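Side-chain contacts in centromeric protein-C, isoform A (Drosophila melanogaster, PDB 6O2K), which probably acts as an adaptor linking centromeric chromatin to other kinetochore proteins, and is represented here by its C-terminal, dimer-forming cupin domain: residues K13-L18 with L88-E93; L43-V48 with Y66-P71; N95-A100 with E104-S109. One frame throughout, in Å; residues are numbered along the deposited sequence. Where two conformers were deposited one is given.

Contact 1: residues K13-L18 with L88-E93; sequences KLMQWL and LVQFGE
The last turns of helix 6-19 pass the corner that follows strand 85-89, and M15 and F91 mark the closest approach of the two backbones, with their CA atoms 8.0 Å apart. That spacing leaves the contact to side chains, and M15 carries nearly all of it from the helix. Its CG stands anti to the backbone N (chi1 -168°), which sends the chain out from the helix. Two further bends, at chi2 and chi3, then curl the thioether back on itself, so that the sulfur faces F91 CB while sulfur and methyl both lie near the carbonyl of Q90, the methyl closer. M15 SD lies against the stem of the phenylalanine, 3.8 Å from F91 CB. The terminal methyl is turned to the preceding residue, where M15 CE comes within 3.7 Å of Q90 O and lies 4.3 Å from Q90 CB. A Met-aromatic contact accompanies this packing: M15 SD is 5.3 Å from the centroid of the F91 ring. The approach is oblique, 57° off the ring normal, neither straight above the ring nor in its plane. In the beta-sheet body of this cupin domain, Q90 and F91 form a classic beta bulge, both pairing with V136 of strand 135-141, and the chain turns a corner at Q90 to leave one sheet for the other. The methionine therefore rests on the irregular point of the strand. No hydrogen bond joins the two segments, although backbone bonds such as L18 N to L14 O, 2.9 Å, keep the helix regular. L18 and Q90 both pack on Y66, which lies beside the contact on strand 64-69. The other copy of the protein also reaches this corner: Q7 of the second subunit packs on F91, and G114 of that subunit on L14.

Contact 2: residues L43-V48 with Y66-P71; sequences LIFCQV and YMRFKP
F45 and R68 form the tight part of this contact, a cation-pi stack in which the guanidinium lies over one face of the phenyl ring. R68 CZ is 3.9 Å from the centroid of the F45 ring, displaced toward the rim, and the two planes are tilted by 29°. R68 NH1 comes nearest, 3.3 Å from both F45 CD2 and F45 CE2. The arginine leaves its strand with CG anti to the backbone N and bends at chi3 (-81°), which lays the flat group on the ring, while R68 CB touches F45 CE1 at 3.9 Å. Packing is thinner beside the stack, where the L43 side chain crosses that of Y66 at about a right angle and L43 CD1 meets Y66 CE2 at 3.8 Å. At the other end the contact loosens toward solvent, and the exposed Q47 and K70 make no close approach. A leucine in place of F45 would probably leave the guanidinium face without its aromatic partner and open a gap beside W17, whose ring also meets F45. The guanidinium's N-H groups are engaged around the stack: NE and NH1 bond to the L18 and W17 carbonyls of helix 6-19, and NH2 forms a salt bridge with D52. Polar partners on NE, NH1 and NH2, with an aromatic ring over one face, probably stabilise the charge and restrain its rotation, joining helix, strand and loop.

Contact 3: residues N95-A100 with E104-S109; sequences NVETLA and EKEVHS
Water 1 is gripped by four groups of V96, T98, V107 and S109, on one face of the beta hairpin formed by strands 93-99 and 107-112 of the cupin domain. It can donate to V96 O and V107 O, and it also hydrogen-bonds T98 OG1 and S109 OG, water 1 lying 2.7 Å from S109 OG; S109 OG also bonds N34 of the second subunit. V96-S109 and T98-V107 are antiparallel hydrogen-bonded pairs, each closed by two backbone bonds. The non-hydrogen-bonded pair between them, E97 and H108, points to the other face. There H108 ND1 donates to E97 OE1 at 2.7 Å, almost in the imidazole plane and on the syn lone pair, while the bond from H108 ND1 to E97 OE2, 3.3 Å, is weak. Carboxylate and ring are 28° apart, nearly coplanar. N95 flanks the imidazole, N95 CG lying 3.7 Å from H108 CE1. E106 brings a second acid close, with E106 OE1 3.8 Å from E97 OE2, and the pair of acids would probably favour a protonated histidine. Toward the turn, water 2 accepts from A100 N and donates to K105 O, which lies 3.7 Å from L99 CD1.

How the contacts relate
Contacts 1 and 2 are partly buried and share elements: both bring parts to the same six-stranded sheet, contact 2 is nested in the chain loop closed by contact 1, and W17 and L18 of helix 6-19 connect them. Contact 3, whose centre is about 24 Å from that of contact 1, lies at the surface on an outer hairpin of the four-stranded sheet; its first strand follows soon after the corner at Q90. Chemistry changes with place. Contact 1 is thioether packing without hydrogen bonds, contact 2 sets an arginine on an aromatic face, and contact 3 relies on backbone pairing, charged side chains and water. All three also touch the second subunit.

Contact 1: residues K13-L18 with L88-E93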
loop_
_atom_site.group_PDB
_atom_site.type_symbol
_atom_site.label_atom_id
_atom_site.label_comp_id
_atom_site.label_asym_id
_atom_site.label_seq_id
_atom_site.Cartn_x
_atom_site.Cartn_y
_atom_site.Cartn_z
ATOM N N LYS B 13 9.371 -12.684 0.503
ATOM C CA LYS B 13 9.915 -12.634 -0.848
ATOM C C LYS B 13 9.580 -11.302 -1.509
ATOM O O LYS B 13 10.457 -10.652 -2.098
ATOM C CB LYS B 13 9.387 -13.804 -1.682
ATOM C CG LYS B 13 9.919 -13.814 -3.112
ATOM C CD LYS B 13 9.707 -15.174 -3.802
ATOM C CE LYS B 13 8.227 -15.396 -4.137
ATOM N NZ LYS B 13 8.016 -16.499 -5.125
ATOM N N LEU B 14 8.316 -10.867 -1.397
ATOM C CA LEU B 14 7.930 -9.573 -1.955
ATOM C C LEU B 14 8.798 -8.453 -1.393
ATOM O O LEU B 14 9.337 -7.633 -2.148
ATOM C CB LEU B 14 6.450 -9.285 -1.683
ATOM C CG LEU B 14 6.007 -7.835 -1.953
ATOM C CD1 LEU B 14 6.060 -7.537 -3.453
ATOM C CD2 LEU B 14 4.606 -7.550 -1.405
ATOM N N MET B 15 8.947 -8.401 -0.064
ATOM C CA MET B 15 9.681 -7.280 0.526
ATOM C C MET B 15 11.165 -7.327 0.167
ATOM O O MET B 15 11.786 -6.275 -0.068
ATOM C CB MET B 15 9.488 -7.253 2.040
ATOM C CG MET B 15 9.977 -5.968 2.723
ATOM S SD MET B 15 9.325 -4.422 2.051
ATOM C CE MET B 15 7.556 -4.641 2.256
ATOM N N GLN B 16 11.753 -8.523 0.111
ATOM C CA GLN B 16 13.142 -8.640 -0.324
ATOM C C GLN B 16 13.307 -8.153 -1.757
ATOM O O GLN B 16 14.308 -7.506 -2.093
ATOM C CB GLN B 16 13.608 -10.088 -0.184
ATOM C CG GLN B 16 13.791 -10.507 1.260
ATOM C CD GLN B 16 15.151 -11.108 1.518
ATOM O OE1 GLN B 16 15.532 -12.099 0.894
ATOM N NE2 GLN B 16 15.903 -10.501 2.431
ATOM N N TRP B 17 12.321 -8.436 -2.612
ATOM C CA TRP B 17 12.384 -7.937 -3.983
ATOM C C TRP B 17 12.254 -6.415 -4.033
ATOM O O TRP B 17 12.980 -5.749 -4.788
ATOM C CB TRP B 17 11.302 -8.602 -4.830
ATOM C CG TRP B 17 11.475 -8.328 -6.276
ATOM C CD1 TRP B 17 12.354 -8.927 -7.133
ATOM C CD2 TRP B 17 10.768 -7.357 -7.042
ATOM N NE1 TRP B 17 12.224 -8.395 -8.390
ATOM C CE2 TRP B 17 11.260 -7.424 -8.359
ATOM C CE3 TRP B 17 9.770 -6.435 -6.741
ATOM C CZ2 TRP B 17 10.780 -6.609 -9.374
ATOM C CZ3 TRP B 17 9.294 -5.628 -7.746
ATOM C CH2 TRP B 17 9.801 -5.718 -9.047
ATOM N N LEU B 18 11.336 -5.843 -3.249
ATOM C CA LEU B 18 11.216 -4.388 -3.212
ATOM C C LEU B 18 12.506 -3.752 -2.714
ATOM O O LEU B 18 12.935 -2.714 -3.231
ATOM C CB LEU B 18 10.031 -3.956 -2.336
ATOM C CG LEU B 18 8.649 -4.333 -2.866
ATOM C CD1 LEU B 18 7.536 -4.093 -1.837
ATOM C CD2 LEU B 18 8.370 -3.601 -4.164
ATOM N N LEU B 88 3.546 6.304 1.903
ATOM C CA LEU B 88 3.301 5.296 2.927
ATOM C C LEU B 88 4.516 4.385 3.019
ATOM O O LEU B 88 4.840 3.682 2.052
ATOM C CB LEU B 88 2.037 4.496 2.594
ATOM C CG LEU B 88 1.658 3.316 3.483
ATOM C CD1 LEU B 88 1.405 3.770 4.910
ATOM C CD2 LEU B 88 0.414 2.657 2.905
ATOM N N VAL B 89 5.170 4.374 4.180
ATOM C CA VAL B 89 6.439 3.663 4.319
ATOM C C VAL B 89 6.196 2.154 4.329
ATOM O O VAL B 89 5.415 1.632 5.136
ATOM C CB VAL B 89 7.188 4.124 5.575
ATOM C CG1 VAL B 89 8.460 3.320 5.761
ATOM C CG2 VAL B 89 7.526 5.613 5.452
ATOM N N GLN B 90 6.868 1.449 3.415
ATOM C CA GLN B 90 6.814 -0.006 3.316
ATOM C C GLN B 90 7.944 -0.678 4.063
ATOM O O GLN B 90 7.769 -1.801 4.571
ATOM C CB GLN B 90 6.874 -0.441 1.851
ATOM C CG GLN B 90 5.731 0.092 1.027
ATOM C CD GLN B 90 4.436 -0.569 1.424
ATOM O OE1 GLN B 90 4.287 -1.780 1.296
ATOM N NE2 GLN B 90 3.495 0.226 1.925
ATOM N N PHE B 91 9.107 -0.034 4.121
ATOM C CA PHE B 91 10.218 -0.599 4.877
ATOM C C PHE B 91 11.188 0.527 5.187
ATOM O O PHE B 91 11.441 1.381 4.335
ATOM C CB PHE B 91 10.936 -1.716 4.098
ATOM C CG PHE B 91 12.010 -2.419 4.893
ATOM C CD1 PHE B 91 13.319 -1.965 4.868
ATOM C CD2 PHE B 91 11.705 -3.522 5.677
ATOM C CE1 PHE B 91 14.302 -2.597 5.609
ATOM C CE2 PHE B 91 12.689 -4.174 6.415
ATOM C CZ PHE B 91 13.986 -3.715 6.387
ATOM N N GLY B 92 11.720 0.530 6.400
ATOM C CA GLY B 92 12.739 1.511 6.726
ATOM C C GLY B 92 12.216 2.771 7.378
ATOM O O GLY B 92 11.201 2.742 8.077
ATOM N N GLU B 93 12.909 3.885 7.154
ATOM C CA GLU B 93 12.616 5.150 7.819
ATOM C C GLU B 93 12.932 6.289 6.858
ATOM O O GLU B 93 13.932 6.224 6.124
ATOM C CB GLU B 93 13.448 5.288 9.105
ATOM C CG GLU B 93 13.034 6.411 10.060
ATOM C CD GLU B 93 13.935 6.480 11.292
ATOM O OE1 GLU B 93 14.597 5.463 11.604
ATOM O OE2 GLU B 93 14.002 7.548 11.940
#

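Contact 2: residues L43-V48 with Y66-P71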
loop_
_atom_site.group_PDB
_atom_site.type_symbol
_atom_site.label_atom_id
_atom_site.label_comp_id
_atom_site.label_asym_id
_atom_site.label_seq_id
_atom_site.Cartn_x
_atom_site.Cartn_y
_atom_site.Cartn_z
ATOM N N LEU B 43 5.997 -5.891 -11.733
ATOM C CA LEU B 43 6.740 -4.679 -11.410
ATOM C C LEU B 43 8.174 -4.783 -11.903
ATOM O O LEU B 43 8.790 -5.846 -11.823
ATOM C CB LEU B 43 6.753 -4.450 -9.901
ATOM C CG LEU B 43 5.423 -4.161 -9.212
ATOM C CD1 LEU B 43 5.608 -4.249 -7.716
ATOM C CD2 LEU B 43 4.933 -2.783 -9.620
ATOM N N ILE B 44 8.712 -3.669 -12.395
ATOM C CA ILE B 44 10.127 -3.579 -12.755
ATOM C C ILE B 44 10.612 -2.185 -12.384
ATOM O O ILE B 44 9.959 -1.188 -12.703
ATOM C CB ILE B 44 10.388 -3.880 -14.248
ATOM C CG1 ILE B 44 10.111 -5.357 -14.570
ATOM C CG2 ILE B 44 11.828 -3.535 -14.618
ATOM C CD1 ILE B 44 11.046 -6.339 -13.860
ATOM N N PHE B 45 11.738 -2.130 -11.673
ATOM C CA PHE B 45 12.294 -0.866 -11.209
ATOM C C PHE B 45 13.136 -0.212 -12.305
ATOM O O PHE B 45 13.928 -0.881 -12.976
ATOM C CB PHE B 45 13.147 -1.107 -9.963
ATOM C CG PHE B 45 12.351 -1.244 -8.692
ATOM C CD1 PHE B 45 11.946 -0.122 -7.982
ATOM C CD2 PHE B 45 11.992 -2.497 -8.217
ATOM C CE1 PHE B 45 11.216 -0.247 -6.815
ATOM C CE2 PHE B 45 11.255 -2.623 -7.045
ATOM C CZ PHE B 45 10.867 -1.499 -6.347
ATOM N N CYS B 46 12.956 1.095 -12.482
ATOM C CA CYS B 46 13.756 1.933 -13.369
ATOM C C CYS B 46 14.368 3.060 -12.546
ATOM O O CYS B 46 13.716 3.607 -11.654
ATOM C CB CYS B 46 12.901 2.511 -14.509
ATOM S SG CYS B 46 11.672 3.762 -13.985
ATOM N N GLN B 47 15.618 3.412 -12.827
ATOM C CA GLN B 47 16.317 4.406 -12.025
ATOM C C GLN B 47 16.218 5.772 -12.689
ATOM O O GLN B 47 16.551 5.921 -13.868
ATOM C CB GLN B 47 17.783 4.020 -11.815
ATOM C CG GLN B 47 18.370 4.570 -10.520
ATOM C CD GLN B 47 19.849 4.279 -10.365
ATOM O OE1 GLN B 47 20.283 3.743 -9.343
ATOM N NE2 GLN B 47 20.634 4.635 -11.372
ATOM N N VAL B 48 15.759 6.761 -11.929
ATOM C CA VAL B 48 15.709 8.155 -12.360
ATOM C C VAL B 48 16.407 8.992 -11.300
ATOM O O VAL B 48 16.003 8.978 -10.127
ATOM C CB VAL B 48 14.269 8.654 -12.571
ATOM C CG1 VAL B 48 14.262 10.157 -12.890
ATOM C CG2 VAL B 48 13.574 7.861 -13.661
ATOM N N TYR B 66 6.166 2.289 -6.097
ATOM C CA TYR B 66 7.160 2.230 -5.034
ATOM C C TYR B 66 8.375 3.056 -5.413
ATOM O O TYR B 66 8.792 3.074 -6.580
ATOM C CB TYR B 66 7.614 0.783 -4.747
ATOM C CG TYR B 66 6.476 -0.118 -4.326
ATOM C CD1 TYR B 66 6.033 -0.142 -3.016
ATOM C CD2 TYR B 66 5.838 -0.937 -5.259
ATOM C CE1 TYR B 66 4.962 -0.965 -2.633
ATOM C CE2 TYR B 66 4.794 -1.760 -4.894
ATOM C CZ TYR B 66 4.354 -1.766 -3.582
ATOM O OH TYR B 66 3.297 -2.585 -3.245
ATOM N N MET B 67 8.943 3.723 -4.410
ATOM C CA MET B 67 10.255 4.349 -4.487
ATOM C C MET B 67 11.213 3.580 -3.591
ATOM O O MET B 67 10.928 3.384 -2.403
ATOM C CB MET B 67 10.195 5.809 -4.040
ATOM C CG MET B 67 9.201 6.656 -4.778
ATOM S SD MET B 67 9.401 8.372 -4.236
ATOM C CE MET B 67 7.845 9.100 -4.766
ATOM N N ARG B 68 12.341 3.161 -4.164
ATOM C CA ARG B 68 13.404 2.438 -3.481
ATOM C C ARG B 68 14.588 3.385 -3.340
ATOM O O ARG B 68 15.108 3.900 -4.351
ATOM C CB ARG B 68 13.809 1.179 -4.259
ATOM C CG ARG B 68 14.952 0.401 -3.629
ATOM C CD ARG B 68 15.670 -0.465 -4.664
ATOM N NE ARG B 68 14.960 -1.714 -4.915
ATOM C CZ ARG B 68 15.022 -2.395 -6.053
ATOM N NH1 ARG B 68 14.349 -3.525 -6.178
ATOM N NH2 ARG B 68 15.752 -1.949 -7.069
ATOM N N PHE B 69 14.990 3.620 -2.090
ATOM C CA PHE B 69 16.046 4.555 -1.738
ATOM C C PHE B 69 17.257 3.789 -1.239
ATOM O O PHE B 69 17.147 2.937 -0.347
ATOM C CB PHE B 69 15.621 5.524 -0.631
ATOM C CG PHE B 69 14.719 6.638 -1.083
ATOM C CD1 PHE B 69 13.423 6.371 -1.488
ATOM C CD2 PHE B 69 15.158 7.959 -1.056
ATOM C CE1 PHE B 69 12.568 7.403 -1.866
ATOM C CE2 PHE B 69 14.314 9.003 -1.437
ATOM C CZ PHE B 69 13.019 8.715 -1.857
ATOM N N LYS B 70 18.411 4.146 -1.778
ATOM C CA LYS B 70 19.669 3.653 -1.302
ATOM C C LYS B 70 19.946 4.220 0.088
ATOM O O LYS B 70 19.295 5.175 0.510
ATOM C CB LYS B 70 20.761 4.056 -2.278
ATOM C CG LYS B 70 20.534 3.488 -3.614
ATOM C CD LYS B 70 20.633 2.024 -3.402
ATOM C CE LYS B 70 20.487 1.345 -4.730
ATOM N NZ LYS B 70 20.567 -0.095 -4.465
ATOM N N PRO B 71 20.910 3.667 0.825
ATOM C CA PRO B 71 21.195 4.197 2.167
ATOM C C PRO B 71 21.454 5.694 2.147
ATOM O O PRO B 71 22.281 6.187 1.380
ATOM C CB PRO B 71 22.444 3.420 2.596
ATOM C CG PRO B 71 22.357 2.147 1.875
ATOM C CD PRO B 71 21.692 2.445 0.550
#

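Contact 3: residues N95-A100 with E104-S109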
loop_
_atom_site.group_PDB
_atom_site.type_symbol
_atom_site.label_atom_id
_atom_site.label_comp_id
_atom_site.label_asym_id
_atom_site.label_seq_id
_atom_site.Cartn_x
_atom_site.Cartn_y
_atom_site.Cartn_z
ATOM N N ASN B 95 12.851 10.775 6.256
ATOM C CA ASN B 95 12.643 12.155 6.651
ATOM C C ASN B 95 12.019 12.884 5.472
ATOM O O ASN B 95 12.546 12.814 4.351
ATOM C CB ASN B 95 13.963 12.819 7.047
ATOM C CG ASN B 95 14.559 12.235 8.315
ATOM O OD1 ASN B 95 13.845 11.725 9.176
ATOM N ND2 ASN B 95 15.877 12.326 8.442
ATOM N N VAL B 96 10.909 13.582 5.719
ATOM C CA VAL B 96 10.177 14.299 4.678
ATOM C C VAL B 96 10.093 15.767 5.061
ATOM O O VAL B 96 9.689 16.093 6.181
ATOM C CB VAL B 96 8.767 13.712 4.470
ATOM C CG1 VAL B 96 8.007 14.504 3.390
ATOM C CG2 VAL B 96 8.851 12.210 4.120
ATOM N N GLU B 97 10.462 16.650 4.129
ATOM C CA GLU B 97 10.348 18.093 4.319
ATOM C C GLU B 97 9.259 18.620 3.399
ATOM O O GLU B 97 9.270 18.318 2.200
ATOM C CB GLU B 97 11.670 18.813 4.017
ATOM C CG GLU B 97 12.942 18.078 4.454
ATOM C CD GLU B 97 13.063 17.908 5.966
ATOM O OE1 GLU B 97 13.392 16.780 6.413
ATOM O OE2 GLU B 97 12.833 18.893 6.705
ATOM N N THR B 98 8.316 19.402 3.957
ATOM C CA THR B 98 7.194 19.926 3.182
ATOM C C THR B 98 7.048 21.426 3.382
ATOM O O THR B 98 7.262 21.932 4.487
ATOM C CB THR B 98 5.851 19.253 3.550
ATOM O OG1 THR B 98 5.632 19.337 4.964
ATOM C CG2 THR B 98 5.842 17.786 3.121
ATOM N N LEU B 99 6.668 22.121 2.302
ATOM C CA LEU B 99 6.308 23.537 2.310
ATOM C C LEU B 99 4.990 23.664 1.557
ATOM O O LEU B 99 4.943 23.444 0.339
ATOM C CB LEU B 99 7.396 24.396 1.656
ATOM C CG LEU B 99 7.032 25.876 1.490
ATOM C CD1 LEU B 99 6.788 26.536 2.835
ATOM C CD2 LEU B 99 8.112 26.617 0.697
ATOM N N ALA B 100 3.917 23.994 2.275
ATOM C CA ALA B 100 2.580 23.999 1.694
ATOM C C ALA B 100 2.242 25.378 1.146
ATOM O O ALA B 100 2.746 26.386 1.637
ATOM C CB ALA B 100 1.537 23.592 2.735
ATOM N N GLU B 104 4.831 29.689 5.194
ATOM C CA GLU B 104 6.201 30.177 5.161
ATOM C C GLU B 104 7.216 29.185 5.699
ATOM O O GLU B 104 8.383 29.242 5.310
ATOM C CB GLU B 104 6.322 31.475 5.972
ATOM C CG GLU B 104 5.831 32.717 5.255
ATOM C CD GLU B 104 6.485 33.982 5.774
ATOM O OE1 GLU B 104 5.840 35.054 5.712
ATOM O OE2 GLU B 104 7.641 33.905 6.248
ATOM N N LYS B 105 6.803 28.284 6.588
ATOM C CA LYS B 105 7.722 27.414 7.305
ATOM C C LYS B 105 7.777 26.045 6.640
ATOM O O LYS B 105 6.737 25.423 6.388
ATOM C CB LYS B 105 7.303 27.275 8.772
ATOM C CG LYS B 105 8.453 27.346 9.772
ATOM C CD LYS B 105 8.689 28.761 10.295
ATOM C CE LYS B 105 9.473 28.734 11.610
ATOM N NZ LYS B 105 10.293 29.963 11.823
ATOM N N GLU B 106 8.990 25.598 6.336
ATOM C CA GLU B 106 9.217 24.202 5.992
ATOM C C GLU B 106 9.052 23.344 7.242
ATOM O O GLU B 106 9.524 23.705 8.323
ATOM C CB GLU B 106 10.619 24.036 5.405
ATOM C CG GLU B 106 10.828 22.763 4.587
ATOM C CD GLU B 106 12.201 22.708 3.923
ATOM O OE1 GLU B 106 12.979 21.778 4.231
ATOM O OE2 GLU B 106 12.505 23.597 3.096
ATOM N N VAL B 107 8.362 22.209 7.101
ATOM C CA VAL B 107 8.069 21.321 8.218
ATOM C C VAL B 107 8.753 19.984 7.976
ATOM O O VAL B 107 8.725 19.448 6.861
ATOM C CB VAL B 107 6.548 21.139 8.415
ATOM C CG1 VAL B 107 6.258 20.085 9.469
ATOM C CG2 VAL B 107 5.885 22.499 8.803
ATOM N N HIS B 108 9.356 19.448 9.037
ATOM C CA HIS B 108 10.138 18.224 9.006
ATOM C C HIS B 108 9.341 17.121 9.705
ATOM O O HIS B 108 8.891 17.304 10.841
ATOM C CB HIS B 108 11.490 18.468 9.694
ATOM C CG HIS B 108 12.275 17.226 9.985
ATOM N ND1 HIS B 108 13.071 16.609 9.043
ATOM C CD2 HIS B 108 12.408 16.498 11.121
ATOM C CE1 HIS B 108 13.649 15.548 9.580
ATOM N NE2 HIS B 108 13.263 15.458 10.841
ATOM N N SER B 109 9.144 15.987 9.023
ATOM C CA SER B 109 8.450 14.844 9.599
ATOM C C SER B 109 9.302 13.594 9.448
ATOM O O SER B 109 10.036 13.442 8.471
ATOM C CB SER B 109 7.072 14.601 8.949
ATOM O OG SER B 109 6.354 15.806 8.739
HETATM O O HOH W 1 6.988 17.223 6.497
HETATM O O HOH W 2 4.523 24.286 5.083
#